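Local coordinates for protein aminopeptidase N (Francisella tularensis subsp. tularensis, PDB 5DLL) that is a zinc-dependent M1-family aminopeptidase that releases N-terminal amino acids, preferably alanine, from peptides and probably takes part in the breakdown of intracellular peptides, at residues R625-D630 with K831-D836; Q818-M823 with K855-I860; R825-W830 with K842-K847. One frame throughout, in Å; residues are numbered along the deposited sequence.

Contact 1 of 3, residues R625-D630 with K831-D836; sequences RVIMVD and KRYDSD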
ATOM      1  N   ARG A 625       4.696  -1.962  27.374  1.00 65.18           N
ATOM      2  CA  ARG A 625       3.583  -2.877  27.612  1.00 68.91           C
ATOM      3  C   ARG A 625       2.368  -2.083  28.107  1.00 61.38           C
ATOM      4  O   ARG A 625       1.251  -2.274  27.622  1.00 55.70           O
ATOM      5  CB  ARG A 625       3.981  -3.957  28.625  1.00 75.72           C
ATOM      6  CG  ARG A 625       3.066  -5.176  28.623  1.00 96.21           C
ATOM      7  CD  ARG A 625       3.510  -6.232  29.629  1.00102.13           C
ATOM      8  NE  ARG A 625       3.579  -5.699  30.991  1.00111.43           N
ATOM      9  CZ  ARG A 625       2.530  -5.478  31.786  1.00107.00           C
ATOM     10  NH1 ARG A 625       1.290  -5.744  31.379  1.00110.80           N
ATOM     11  NH2 ARG A 625       2.722  -4.985  33.004  1.00 86.13           N
ATOM     12  N   VAL A 626       2.602  -1.201  29.075  1.00 59.10           N
ATOM     13  CA  VAL A 626       1.606  -0.233  29.524  1.00 51.14           C
ATOM     14  C   VAL A 626       2.080   1.153  29.086  1.00 50.00           C
ATOM     15  O   VAL A 626       3.110   1.641  29.562  1.00 54.00           O
ATOM     16  CB  VAL A 626       1.434  -0.261  31.057  1.00 53.80           C
ATOM     17  CG1 VAL A 626       0.339   0.708  31.491  1.00 56.13           C
ATOM     18  CG2 VAL A 626       1.128  -1.677  31.536  1.00 53.15           C
ATOM     19  N   ILE A 627       1.333   1.776  28.178  1.00 42.96           N
ATOM     20  CA  ILE A 627       1.741   3.047  27.579  1.00 40.45           C
ATOM     21  C   ILE A 627       1.642   4.196  28.586  1.00 48.38           C
ATOM     22  O   ILE A 627       0.544   4.645  28.932  1.00 58.56           O
ATOM     23  CB  ILE A 627       0.898   3.368  26.324  1.00 37.91           C
ATOM     24  CG1 ILE A 627       1.189   2.336  25.224  1.00 41.05           C
ATOM     25  CG2 ILE A 627       1.176   4.785  25.830  1.00 37.42           C
ATOM     26  CD1 ILE A 627       0.283   2.426  24.008  1.00 41.71           C
ATOM     27  N   MET A 628       2.797   4.663  29.054  1.00 53.69           N
ATOM     28  CA  MET A 628       2.862   5.804  29.963  1.00 54.57           C
ATOM     29  C   MET A 628       2.934   7.066  29.115  1.00 50.06           C
ATOM     30  O   MET A 628       4.014   7.486  28.704  1.00 53.85           O
ATOM     31  CB  MET A 628       4.088   5.694  30.874  1.00 55.28           C
ATOM     32  CG  MET A 628       4.194   4.373  31.625  1.00 58.18           C
ATOM     33  SD  MET A 628       2.728   3.975  32.593  1.00 62.56           S
ATOM     34  CE  MET A 628       2.680   5.368  33.722  1.00 55.78           C
ATOM     35  N   VAL A 629       1.775   7.663  28.851  1.00 46.42           N
ATOM     36  CA  VAL A 629       1.668   8.730  27.855  1.00 48.68           C
ATOM     37  C   VAL A 629       2.453   9.977  28.243  1.00 44.75           C
ATOM     38  O   VAL A 629       3.213  10.499  27.433  1.00 44.34           O
ATOM     39  CB  VAL A 629       0.195   9.106  27.574  1.00 59.28           C
ATOM     40  CG1 VAL A 629       0.099  10.356  26.700  1.00 58.84           C
ATOM     41  CG2 VAL A 629      -0.525   7.939  26.912  1.00 63.54           C
ATOM     42  N   ASP A 630       2.276  10.449  29.472  1.00 50.83           N
ATOM     43  CA  ASP A 630       2.937  11.681  29.913  1.00 53.71           C
ATOM     44  C   ASP A 630       4.447  11.510  30.102  1.00 49.88           C
ATOM     45  O   ASP A 630       5.202  12.452  29.869  1.00 51.12           O
ATOM     46  CB  ASP A 630       2.289  12.226  31.188  1.00 62.23           C
ATOM     47  CG  ASP A 630       0.860  12.703  30.961  1.00 67.70           C
ATOM     48  OD1 ASP A 630       0.632  13.500  30.018  1.00 56.36           O
ATOM     49  OD2 ASP A 630      -0.033  12.283  31.734  1.00 66.62           O
ATOM     50  N   LYS A 831      -6.819  -1.383  25.959  1.00 46.07           N
ATOM     51  CA  LYS A 831      -5.976  -2.415  26.587  1.00 50.85           C
ATOM     52  C   LYS A 831      -4.513  -1.992  26.774  1.00 53.00           C
ATOM     53  O   LYS A 831      -3.860  -2.414  27.728  1.00 59.82           O
ATOM     54  CB  LYS A 831      -6.000  -3.713  25.771  1.00 51.41           C
ATOM     55  CG  LYS A 831      -7.228  -4.572  25.996  1.00 58.65           C
ATOM     56  CD  LYS A 831      -7.050  -5.949  25.380  1.00 63.05           C
ATOM     57  CE  LYS A 831      -8.136  -6.906  25.838  1.00 67.90           C
ATOM     58  NZ  LYS A 831      -7.859  -8.296  25.387  1.00 74.21           N
ATOM     59  N   ARG A 832      -4.011  -1.165  25.861  1.00 52.54           N
ATOM     60  CA  ARG A 832      -2.597  -0.790  25.821  1.00 51.65           C
ATOM     61  C   ARG A 832      -2.193   0.254  26.874  1.00 48.90           C
ATOM     62  O   ARG A 832      -1.000   0.418  27.145  1.00 51.09           O
ATOM     63  CB  ARG A 832      -2.248  -0.236  24.428  1.00 59.06           C
ATOM     64  CG  ARG A 832      -2.481  -1.183  23.247  1.00 54.90           C
ATOM     65  CD  ARG A 832      -1.343  -2.175  23.024  1.00 59.34           C
ATOM     66  NE  ARG A 832      -0.041  -1.513  22.910  1.00 61.98           N
ATOM     67  CZ  ARG A 832       0.895  -1.475  23.861  1.00 62.15           C
ATOM     68  NH1 ARG A 832       0.714  -2.075  25.034  1.00 65.57           N
ATOM     69  NH2 ARG A 832       2.031  -0.824  23.635  1.00 60.20           N
ATOM     70  N   TYR A 833      -3.170   0.945  27.462  1.00 44.93           N
ATOM     71  CA  TYR A 833      -2.911   2.156  28.254  1.00 44.74           C
ATOM     72  C   TYR A 833      -3.012   1.964  29.760  1.00 45.41           C
ATOM     73  O   TYR A 833      -3.525   0.952  30.237  1.00 49.12           O
ATOM     74  CB  TYR A 833      -3.859   3.278  27.806  1.00 41.47           C
ATOM     75  CG  TYR A 833      -3.573   3.751  26.398  1.00 42.38           C
ATOM     76  CD1 TYR A 833      -4.015   3.023  25.294  1.00 44.34           C
ATOM     77  CD2 TYR A 833      -2.839   4.912  26.167  1.00 43.47           C
ATOM     78  CE1 TYR A 833      -3.746   3.443  24.002  1.00 45.89           C
ATOM     79  CE2 TYR A 833      -2.565   5.342  24.877  1.00 46.19           C
ATOM     80  CZ  TYR A 833      -3.020   4.603  23.801  1.00 47.39           C
ATOM     81  OH  TYR A 833      -2.750   5.019  22.522  1.00 50.75           O
ATOM     82  N   ASP A 834      -2.517   2.955  30.502  1.00 52.80           N
ATOM     83  CA  ASP A 834      -2.575   2.944  31.966  1.00 58.77           C
ATOM     84  C   ASP A 834      -4.019   3.139  32.424  1.00 57.47           C
ATOM     85  O   ASP A 834      -4.851   3.648  31.668  1.00 62.52           O
ATOM     86  CB  ASP A 834      -1.671   4.038  32.561  1.00 61.86           C
ATOM     87  CG  ASP A 834      -1.223   3.730  33.996  1.00 62.75           C
ATOM     88  OD1 ASP A 834      -1.608   2.676  34.553  1.00 53.12           O
ATOM     89  OD2 ASP A 834      -0.476   4.553  34.570  1.00 51.77           O
ATOM     90  N   SER A 835      -4.306   2.742  33.663  1.00 53.42           N
ATOM     91  CA  SER A 835      -5.685   2.653  34.156  1.00 47.66           C
ATOM     92  C   SER A 835      -6.507   3.924  33.954  1.00 44.09           C
ATOM     93  O   SER A 835      -7.693   3.841  33.655  1.00 50.39           O
ATOM     94  CB  SER A 835      -5.714   2.241  35.638  1.00 47.75           C
ATOM     95  OG  SER A 835      -5.390   3.324  36.491  1.00 48.86           O
ATOM     96  N   ASP A 836      -5.889   5.091  34.109  1.00 46.06           N
ATOM     97  CA  ASP A 836      -6.629   6.354  34.005  1.00 49.79           C
ATOM     98  C   ASP A 836      -7.178   6.619  32.594  1.00 47.02           C
ATOM     99  O   ASP A 836      -8.349   6.975  32.441  1.00 44.37           O
ATOM    100  CB  ASP A 836      -5.801   7.547  34.529  1.00 58.45           C
ATOM    101  CG  ASP A 836      -4.599   7.889  33.655  1.00 54.94           C
ATOM    102  OD1 ASP A 836      -3.879   6.966  33.212  1.00 51.63           O
ATOM    103  OD2 ASP A 836      -4.362   9.099  33.444  1.00 55.53           O
TER

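Contact 2 of 3, residues Q818-M823 with K855-I860; sequences QVAARM and KNVFEI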
ATOM      1  N   GLN A 818     -20.062   3.721   8.214  1.00 61.95           N
ATOM      2  CA  GLN A 818     -18.724   3.187   7.952  1.00 63.51           C
ATOM      3  C   GLN A 818     -17.687   4.124   8.545  1.00 51.70           C
ATOM      4  O   GLN A 818     -16.784   3.688   9.250  1.00 46.29           O
ATOM      5  CB  GLN A 818     -18.473   3.018   6.448  1.00 72.27           C
ATOM      6  CG  GLN A 818     -19.502   2.172   5.703  1.00 85.64           C
ATOM      7  CD  GLN A 818     -19.679   0.783   6.292  1.00 92.18           C
ATOM      8  OE1 GLN A 818     -18.741   0.199   6.835  1.00104.52           O
ATOM      9  NE2 GLN A 818     -20.889   0.247   6.181  1.00 94.35           N
ATOM     10  N   VAL A 819     -17.856   5.415   8.270  1.00 51.17           N
ATOM     11  CA  VAL A 819     -16.961   6.465   8.751  1.00 50.08           C
ATOM     12  C   VAL A 819     -17.022   6.592  10.270  1.00 48.03           C
ATOM     13  O   VAL A 819     -15.986   6.744  10.927  1.00 44.56           O
ATOM     14  CB  VAL A 819     -17.306   7.827   8.101  1.00 53.46           C
ATOM     15  CG1 VAL A 819     -16.525   8.966   8.745  1.00 52.71           C
ATOM     16  CG2 VAL A 819     -17.029   7.785   6.607  1.00 57.92           C
ATOM     17  N   ALA A 820     -18.229   6.534  10.825  1.00 44.28           N
ATOM     18  CA  ALA A 820     -18.405   6.573  12.280  1.00 43.47           C
ATOM     19  C   ALA A 820     -17.676   5.410  12.966  1.00 42.96           C
ATOM     20  O   ALA A 820     -17.086   5.578  14.034  1.00 42.33           O
ATOM     21  CB  ALA A 820     -19.887   6.556  12.633  1.00 45.44           C
ATOM     22  N   ALA A 821     -17.716   4.238  12.337  1.00 43.14           N
ATOM     23  CA  ALA A 821     -17.054   3.046  12.862  1.00 47.06           C
ATOM     24  C   ALA A 821     -15.529   3.160  12.810  1.00 52.76           C
ATOM     25  O   ALA A 821     -14.838   2.699  13.725  1.00 52.23           O
ATOM     26  CB  ALA A 821     -17.514   1.816  12.095  1.00 46.72           C
ATOM     27  N   ARG A 822     -15.008   3.762  11.739  1.00 52.05           N
ATOM     28  CA  ARG A 822     -13.565   3.976  11.596  1.00 52.64           C
ATOM     29  C   ARG A 822     -13.048   4.891  12.690  1.00 47.83           C
ATOM     30  O   ARG A 822     -12.103   4.549  13.400  1.00 51.90           O
ATOM     31  CB  ARG A 822     -13.214   4.576  10.230  1.00 55.49           C
ATOM     32  CG  ARG A 822     -13.238   3.584   9.080  1.00 64.66           C
ATOM     33  CD  ARG A 822     -12.402   4.096   7.916  1.00 80.38           C
ATOM     34  NE  ARG A 822     -12.697   3.400   6.662  1.00 80.61           N
ATOM     35  CZ  ARG A 822     -13.717   3.678   5.848  1.00 79.62           C
ATOM     36  NH1 ARG A 822     -14.588   4.646   6.129  1.00 70.77           N
ATOM     37  NH2 ARG A 822     -13.871   2.972   4.734  1.00 96.01           N
ATOM     38  N   MET A 823     -13.684   6.049  12.837  1.00 45.98           N
ATOM     39  CA  MET A 823     -13.276   7.016  13.855  1.00 44.52           C
ATOM     40  C   MET A 823     -13.351   6.432  15.253  1.00 40.04           C
ATOM     41  O   MET A 823     -12.660   6.899  16.152  1.00 39.36           O
ATOM     42  CB  MET A 823     -14.126   8.288  13.783  1.00 43.39           C
ATOM     43  CG  MET A 823     -13.881   9.134  12.544  1.00 48.00           C
ATOM     44  SD  MET A 823     -12.130   9.399  12.170  1.00 53.53           S
ATOM     45  CE  MET A 823     -11.841   8.143  10.926  1.00 59.56           C
ATOM     46  N   LYS A 855     -26.542  -0.412  13.960  1.00 51.68           N
ATOM     47  CA  LYS A 855     -26.104  -1.781  14.216  1.00 53.59           C
ATOM     48  C   LYS A 855     -24.588  -1.906  14.055  1.00 52.67           C
ATOM     49  O   LYS A 855     -23.915  -2.417  14.939  1.00 47.40           O
ATOM     50  CB  LYS A 855     -26.831  -2.748  13.273  1.00 59.34           C
ATOM     51  CG  LYS A 855     -26.359  -4.193  13.340  1.00 70.08           C
ATOM     52  CD  LYS A 855     -27.246  -5.098  12.496  1.00 82.04           C
ATOM     53  CE  LYS A 855     -26.531  -6.380  12.094  1.00 92.10           C
ATOM     54  NZ  LYS A 855     -25.387  -6.138  11.168  1.00 92.58           N
ATOM     55  N   ASN A 856     -24.067  -1.414  12.931  1.00 59.19           N
ATOM     56  CA  ASN A 856     -22.633  -1.477  12.607  1.00 62.32           C
ATOM     57  C   ASN A 856     -21.742  -1.005  13.764  1.00 50.78           C
ATOM     58  O   ASN A 856     -20.873  -1.746  14.237  1.00 48.07           O
ATOM     59  CB  ASN A 856     -22.356  -0.641  11.337  1.00 69.78           C
ATOM     60  CG  ASN A 856     -20.941  -0.821  10.794  1.00 84.08           C
ATOM     61  OD1 ASN A 856     -20.209  -1.727  11.195  1.00105.62           O
ATOM     62  ND2 ASN A 856     -20.554   0.049   9.862  1.00 77.62           N
ATOM     63  N   VAL A 857     -21.986   0.220  14.216  1.00 41.08           N
ATOM     64  CA  VAL A 857     -21.219   0.844  15.295  1.00 36.36           C
ATOM     65  C   VAL A 857     -21.446   0.161  16.648  1.00 39.68           C
ATOM     66  O   VAL A 857     -20.497  -0.027  17.416  1.00 39.50           O
ATOM     67  CB  VAL A 857     -21.579   2.343  15.414  1.00 34.20           C
ATOM     68  CG1 VAL A 857     -20.982   2.959  16.673  1.00 31.54           C
ATOM     69  CG2 VAL A 857     -21.131   3.094  14.166  1.00 32.65           C
ATOM     70  N   PHE A 858     -22.701  -0.187  16.943  1.00 41.30           N
ATOM     71  CA  PHE A 858     -23.046  -0.904  18.173  1.00 39.17           C
ATOM     72  C   PHE A 858     -22.285  -2.228  18.283  1.00 41.41           C
ATOM     73  O   PHE A 858     -21.821  -2.586  19.361  1.00 45.53           O
ATOM     74  CB  PHE A 858     -24.561  -1.167  18.256  1.00 42.22           C
ATOM     75  CG  PHE A 858     -24.988  -1.844  19.533  1.00 41.33           C
ATOM     76  CD1 PHE A 858     -25.269  -1.098  20.670  1.00 40.85           C
ATOM     77  CD2 PHE A 858     -25.083  -3.228  19.605  1.00 40.91           C
ATOM     78  CE1 PHE A 858     -25.638  -1.717  21.854  1.00 38.50           C
ATOM     79  CE2 PHE A 858     -25.450  -3.853  20.788  1.00 40.90           C
ATOM     80  CZ  PHE A 858     -25.727  -3.096  21.914  1.00 39.54           C
ATOM     81  N   GLU A 859     -22.163  -2.945  17.166  1.00 47.86           N
ATOM     82  CA  GLU A 859     -21.503  -4.258  17.132  1.00 57.14           C
ATOM     83  C   GLU A 859     -20.005  -4.138  17.398  1.00 56.40           C
ATOM     84  O   GLU A 859     -19.459  -4.826  18.260  1.00 50.99           O
ATOM     85  CB  GLU A 859     -21.717  -4.935  15.769  1.00 66.05           C
ATOM     86  CG  GLU A 859     -23.175  -5.171  15.384  1.00 76.74           C
ATOM     87  CD  GLU A 859     -23.641  -6.599  15.590  1.00 87.08           C
ATOM     88  OE1 GLU A 859     -24.583  -6.804  16.386  1.00 85.28           O
ATOM     89  OE2 GLU A 859     -23.074  -7.511  14.950  1.00 95.81           O
ATOM     90  N   ILE A 860     -19.349  -3.252  16.655  1.00 59.62           N
ATOM     91  CA  ILE A 860     -17.900  -3.079  16.748  1.00 60.78           C
ATOM     92  C   ILE A 860     -17.490  -2.588  18.140  1.00 53.60           C
ATOM     93  O   ILE A 860     -16.601  -3.164  18.769  1.00 49.94           O
ATOM     94  CB  ILE A 860     -17.381  -2.125  15.644  1.00 68.28           C
ATOM     95  CG1 ILE A 860     -17.551  -2.783  14.269  1.00 90.81           C
ATOM     96  CG2 ILE A 860     -15.915  -1.776  15.863  1.00 74.55           C
ATOM     97  CD1 ILE A 860     -17.396  -1.836  13.097  1.00108.45           C
TER

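Contact 3 of 3, residues R825-W830 with K842-K847; sequences RNLMSW and KNALEK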
ATOM      1  N   ARG A 825     -12.371   3.409  16.041  1.00 48.22           N
ATOM      2  CA  ARG A 825     -11.113   2.670  16.270  1.00 46.74           C
ATOM      3  C   ARG A 825     -10.133   3.468  17.134  1.00 42.91           C
ATOM      4  O   ARG A 825      -9.283   2.887  17.808  1.00 44.69           O
ATOM      5  CB  ARG A 825     -10.423   2.277  14.954  1.00 50.14           C
ATOM      6  CG  ARG A 825     -11.211   1.320  14.064  1.00 55.92           C
ATOM      7  CD  ARG A 825     -10.289   0.437  13.228  1.00 61.82           C
ATOM      8  NE  ARG A 825     -10.899   0.044  11.953  1.00 77.67           N
ATOM      9  CZ  ARG A 825     -10.530   0.477  10.743  1.00 89.57           C
ATOM     10  NH1 ARG A 825      -9.520   1.331  10.579  1.00 93.07           N
ATOM     11  NH2 ARG A 825     -11.179   0.039   9.668  1.00 88.06           N
ATOM     12  N   ASN A 826     -10.259   4.796  17.105  1.00 39.48           N
ATOM     13  CA  ASN A 826      -9.476   5.691  17.966  1.00 39.33           C
ATOM     14  C   ASN A 826      -9.613   5.423  19.465  1.00 35.94           C
ATOM     15  O   ASN A 826      -8.747   5.823  20.244  1.00 35.79           O
ATOM     16  CB  ASN A 826      -9.857   7.157  17.697  1.00 40.11           C
ATOM     17  CG  ASN A 826      -9.270   7.694  16.401  1.00 40.76           C
ATOM     18  OD1 ASN A 826      -8.056   7.675  16.200  1.00 40.06           O
ATOM     19  ND2 ASN A 826     -10.129   8.194  15.527  1.00 45.88           N
ATOM     20  N   LEU A 827     -10.704   4.773  19.865  1.00 40.55           N
ATOM     21  CA  LEU A 827     -10.996   4.502  21.276  1.00 38.36           C
ATOM     22  C   LEU A 827     -10.784   3.041  21.676  1.00 36.01           C
ATOM     23  O   LEU A 827     -10.850   2.716  22.859  1.00 33.16           O
ATOM     24  CB  LEU A 827     -12.446   4.900  21.581  1.00 34.42           C
ATOM     25  CG  LEU A 827     -12.734   6.403  21.547  1.00 35.20           C
ATOM     26  CD1 LEU A 827     -14.222   6.657  21.373  1.00 36.94           C
ATOM     27  CD2 LEU A 827     -12.210   7.091  22.802  1.00 33.29           C
ATOM     28  N   MET A 828     -10.502   2.174  20.703  1.00 39.68           N
ATOM     29  CA  MET A 828     -10.535   0.722  20.915  1.00 46.51           C
ATOM     30  C   MET A 828      -9.183   0.112  21.313  1.00 49.96           C
ATOM     31  O   MET A 828      -9.072  -1.107  21.436  1.00 52.95           O
ATOM     32  CB  MET A 828     -11.081   0.030  19.659  1.00 51.50           C
ATOM     33  CG  MET A 828     -12.352   0.682  19.119  1.00 56.62           C
ATOM     34  SD  MET A 828     -13.293  -0.237  17.878  1.00 65.41           S
ATOM     35  CE  MET A 828     -11.996  -1.040  16.933  1.00 74.19           C
ATOM     36  N   SER A 829      -8.170   0.953  21.529  1.00 57.71           N
ATOM     37  CA  SER A 829      -6.847   0.496  21.981  1.00 56.63           C
ATOM     38  C   SER A 829      -6.693   0.455  23.512  1.00 50.77           C
ATOM     39  O   SER A 829      -5.630   0.110  24.018  1.00 50.00           O
ATOM     40  CB  SER A 829      -5.760   1.396  21.392  1.00 53.27           C
ATOM     41  OG  SER A 829      -5.809   1.377  19.981  1.00 58.13           O
ATOM     42  N   TRP A 830      -7.757   0.798  24.234  1.00 53.72           N
ATOM     43  CA  TRP A 830      -7.763   0.894  25.705  1.00 49.19           C
ATOM     44  C   TRP A 830      -6.963  -0.172  26.501  1.00 49.23           C
ATOM     45  O   TRP A 830      -6.498   0.111  27.607  1.00 45.08           O
ATOM     46  CB  TRP A 830      -9.220   0.934  26.202  1.00 44.34           C
ATOM     47  CG  TRP A 830     -10.009  -0.301  25.868  1.00 42.59           C
ATOM     48  CD1 TRP A 830     -10.817  -0.495  24.784  1.00 38.88           C
ATOM     49  CD2 TRP A 830     -10.060  -1.516  26.627  1.00 44.96           C
ATOM     50  NE1 TRP A 830     -11.368  -1.756  24.823  1.00 39.56           N
ATOM     51  CE2 TRP A 830     -10.916  -2.404  25.944  1.00 44.99           C
ATOM     52  CE3 TRP A 830      -9.462  -1.940  27.820  1.00 42.94           C
ATOM     53  CZ2 TRP A 830     -11.191  -3.689  26.421  1.00 47.82           C
ATOM     54  CZ3 TRP A 830      -9.734  -3.216  28.287  1.00 44.99           C
ATOM     55  CH2 TRP A 830     -10.591  -4.074  27.591  1.00 47.27           C
ATOM     56  N   LYS A 842     -12.881   3.528  27.742  1.00 47.07           N
ATOM     57  CA  LYS A 842     -14.010   2.607  27.896  1.00 46.76           C
ATOM     58  C   LYS A 842     -15.310   3.360  28.151  1.00 40.36           C
ATOM     59  O   LYS A 842     -16.311   3.100  27.492  1.00 47.25           O
ATOM     60  CB  LYS A 842     -13.754   1.608  29.027  1.00 52.08           C
ATOM     61  CG  LYS A 842     -12.621   0.640  28.734  1.00 60.20           C
ATOM     62  CD  LYS A 842     -12.576  -0.512  29.726  1.00 67.81           C
ATOM     63  CE  LYS A 842     -13.640  -1.555  29.424  1.00 77.66           C
ATOM     64  NZ  LYS A 842     -13.347  -2.850  30.094  1.00 82.54           N
ATOM     65  N   ASN A 843     -15.295   4.289  29.105  1.00 36.73           N
ATOM     66  CA  ASN A 843     -16.433   5.182  29.332  1.00 38.21           C
ATOM     67  C   ASN A 843     -16.971   5.729  28.015  1.00 39.49           C
ATOM     68  O   ASN A 843     -18.177   5.719  27.779  1.00 43.31           O
ATOM     69  CB  ASN A 843     -16.043   6.364  30.222  1.00 41.12           C
ATOM     70  CG  ASN A 843     -15.752   5.958  31.652  1.00 46.02           C
ATOM     71  OD1 ASN A 843     -15.947   4.811  32.040  1.00 43.40           O
ATOM     72  ND2 ASN A 843     -15.273   6.908  32.446  1.00 58.04           N
ATOM     73  N   ALA A 844     -16.061   6.196  27.164  1.00 42.23           N
ATOM     74  CA  ALA A 844     -16.416   6.734  25.850  1.00 43.86           C
ATOM     75  C   ALA A 844     -17.003   5.674  24.921  1.00 39.26           C
ATOM     76  O   ALA A 844     -17.935   5.961  24.178  1.00 39.92           O
ATOM     77  CB  ALA A 844     -15.206   7.399  25.198  1.00 42.48           C
ATOM     78  N   LEU A 845     -16.452   4.464  24.949  1.00 37.02           N
ATOM     79  CA  LEU A 845     -17.025   3.353  24.187  1.00 40.45           C
ATOM     80  C   LEU A 845     -18.417   2.982  24.708  1.00 44.61           C
ATOM     81  O   LEU A 845     -19.336   2.763  23.925  1.00 37.65           O
ATOM     82  CB  LEU A 845     -16.105   2.128  24.223  1.00 38.03           C
ATOM     83  CG  LEU A 845     -14.814   2.235  23.405  1.00 40.83           C
ATOM     84  CD1 LEU A 845     -13.957   0.993  23.610  1.00 43.27           C
ATOM     85  CD2 LEU A 845     -15.110   2.445  21.926  1.00 39.16           C
ATOM     86  N   GLU A 846     -18.567   2.919  26.029  1.00 51.65           N
ATOM     87  CA  GLU A 846     -19.862   2.609  26.645  1.00 53.25           C
ATOM     88  C   GLU A 846     -20.888   3.729  26.428  1.00 45.97           C
ATOM     89  O   GLU A 846     -22.086   3.467  26.384  1.00 57.17           O
ATOM     90  CB  GLU A 846     -19.698   2.291  28.141  1.00 55.36           C
ATOM     91  CG  GLU A 846     -19.244   0.861  28.415  1.00 58.97           C
ATOM     92  CD  GLU A 846     -18.630   0.668  29.794  1.00 78.90           C
ATOM     93  OE1 GLU A 846     -18.818   1.537  30.674  1.00 93.39           O
ATOM     94  OE2 GLU A 846     -17.954  -0.363  30.002  1.00 84.18           O
ATOM     95  N   LYS A 847     -20.414   4.966  26.292  1.00 41.40           N
ATOM     96  CA  LYS A 847     -21.281   6.101  25.980  1.00 40.50           C
ATOM     97  C   LYS A 847     -21.834   5.989  24.558  1.00 43.68           C
ATOM     98  O   LYS A 847     -22.992   6.317  24.306  1.00 66.59           O
ATOM     99  CB  LYS A 847     -20.515   7.416  26.156  1.00 41.18           C
ATOM    100  CG  LYS A 847     -21.379   8.664  26.252  1.00 42.45           C
ATOM    101  CD  LYS A 847     -21.479   9.383  24.920  1.00 50.02           C
ATOM    102  CE  LYS A 847     -22.333  10.636  25.025  1.00 58.30           C
ATOM    103  NZ  LYS A 847     -21.736  11.660  25.924  1.00 56.51           N
TER

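Contact 1 of 3, residues R625-D630 with K831-D836
Ile627 lies between two flat groups of the other segment, the phenol ring of Tyr833 and the guanidinium of Arg832. Its CD1 lies over one face of the Tyr833 ring, 4.1 Å from the centroid and 17° off the normal, a CH-pi contact made by the end of the longer branch. The same methyl sits above a face of the Arg832 guanidinium, displaced toward the rim, and Ile627 CG1 is 3.6 Å from Arg832 NH2. The shorter branch, CG2, points anti to the backbone N and meets the ring at CE2. Val629 comes to that ring from its edge, CG2 lying near the ring plane 3.9 Å from Tyr833 CE2, so two aliphatic side chains hold the ring from different directions.

Arg832 bends at chi2 and chi3 (-82° and -53°), which folds the guanidinium back over Ile627. There NH1 gives Arg625 O a weak, bent hydrogen bond at the group's edge, while NH2 bonds to Met624 O; the two neighbouring carbonyls together limit how the group can turn, the Arg625 bond adding little. The backbone adds a hydrogen bond from Ile627 N to Arg832 O, 2.9 Å long. Farther along, Val626 CG1 rests 3.7 Å from Asp834 CA, and the doubly bent Met628 brings CE to 3.4 Å from Asp834 OD2. The other carboxylate oxygen of Asp834, OD1, receives Ser835 N from above the carboxylate plane.

The contact joins the lead-ins to two helices of the C-terminal helical domain, 629-646 and 835-849, with Met628 and Asp834 at their N-cap positions, though the Asp834 side chain makes no capping bond. A salt bridge from Asp630 to Arg837 ties the first turns of these helices, and His795 stacks on Tyr833 from the loop between helices 791-794 and 800-815.

Contact 2 of 3, residues Q818-M823 with K855-I860
Two nearly parallel helices of the C-terminal helical domain, a region related to ARM repeats, pack here with two alanines of one helix against Val857 and Ile860 of the other: 818-823 belongs to helix 817-824, and 855-860 opens the last helix of the chain, 855-866. The segment axes approach to 9.0 Å at a crossing angle of -20°. Ala821 and Val857 have the nearest CA atoms, 5.3 Å apart.

At the middle of the interface Ala821 turns its methyl toward the other helix. With CG1 anti to the backbone N (chi1 170°), Val857 has CG2 anti to the carbonyl carbon, and this methyl is 4.0 Å from both Ala820 CB and Ala821 N; it lies against the backbone as well as the side chains. Both Ala820 and Val857 also touch Asp813 of helix 800-815, and Val857 reaches Ile848 of helix 835-849, so helices 800-815 and 835-849 flank the pair here.

Toward the N-terminal end of the pair, the amides of Gln818 and Asn856 meet without a hydrogen bond. Their side chains run roughly at right angles, the amide planes inclined by 39°, and Asn856 ND2 stands 3.5 Å from Gln818 OE1. Gln818 bends at chi2 to bring its amide across, although its CB points away from helix 855-866. At the other end, the long branch of Ile860 reaches back to Ala821, its CD1 3.8 Å from Ala821 CB.

Contact 3 of 3, residues R825-W830 with K842-K847
The indole of Trp830 carries the side chain of Lys842 along one face, while Leu827 O lies at its edge, in the ring plane. The packing sets the connection between helices 817-824 and 835-849 of the C-terminal helical domain against the second of these helices. Lys842 CG lies above the rim of the indole, CD makes a CH-pi contact over the six-membered ring, and NZ ends in a cation-pi contact 4.2 Å from that ring's centroid, 24° off the normal. A bend at chi3 (78°) keeps the lysine chain over the ring.

The side chains of Leu845 and Trp830 run at about a right angle, and Leu845 CD1, 3.7 Å from Trp830 CD1, lies neither squarely over the face nor at the edge. Trp830 NE1 is hydrogen-bonded to Ser864 O of helix 855-866, which restricts the turning of the indole.

Beyond the ring the contact is aliphatic. Leu827 points at the helix and sends its CD2 to within 3.8 Å of Ala844 CB. The branches of Leu845 divide around Leu827: CD1 is 3.6 Å from Leu827 O, and CD2 is 3.6 Å from Leu827 CB.

Overall arrangement
All three contacts lie in the C-terminal helical domain, away from the zinc site. From the N terminus, residues 625-630 come first, and some two hundred largely helical residues later 831-836 returns to them, closing the long loop of contact 1. Inside that loop, helix 817-824 begins contact 2, whose partner 855-860 follows beyond it, so contacts 1 and 2 cross. Contact 3 is a short closure between 825-830 and 842-847, nested within the loop of contact 2 and likewise crossing contact 1, whose second segment directly follows Trp830. Helix 835-849 serves contacts 1 and 3, while Met828 SD against Ile860 CG2 joins contact 3 to contact 2.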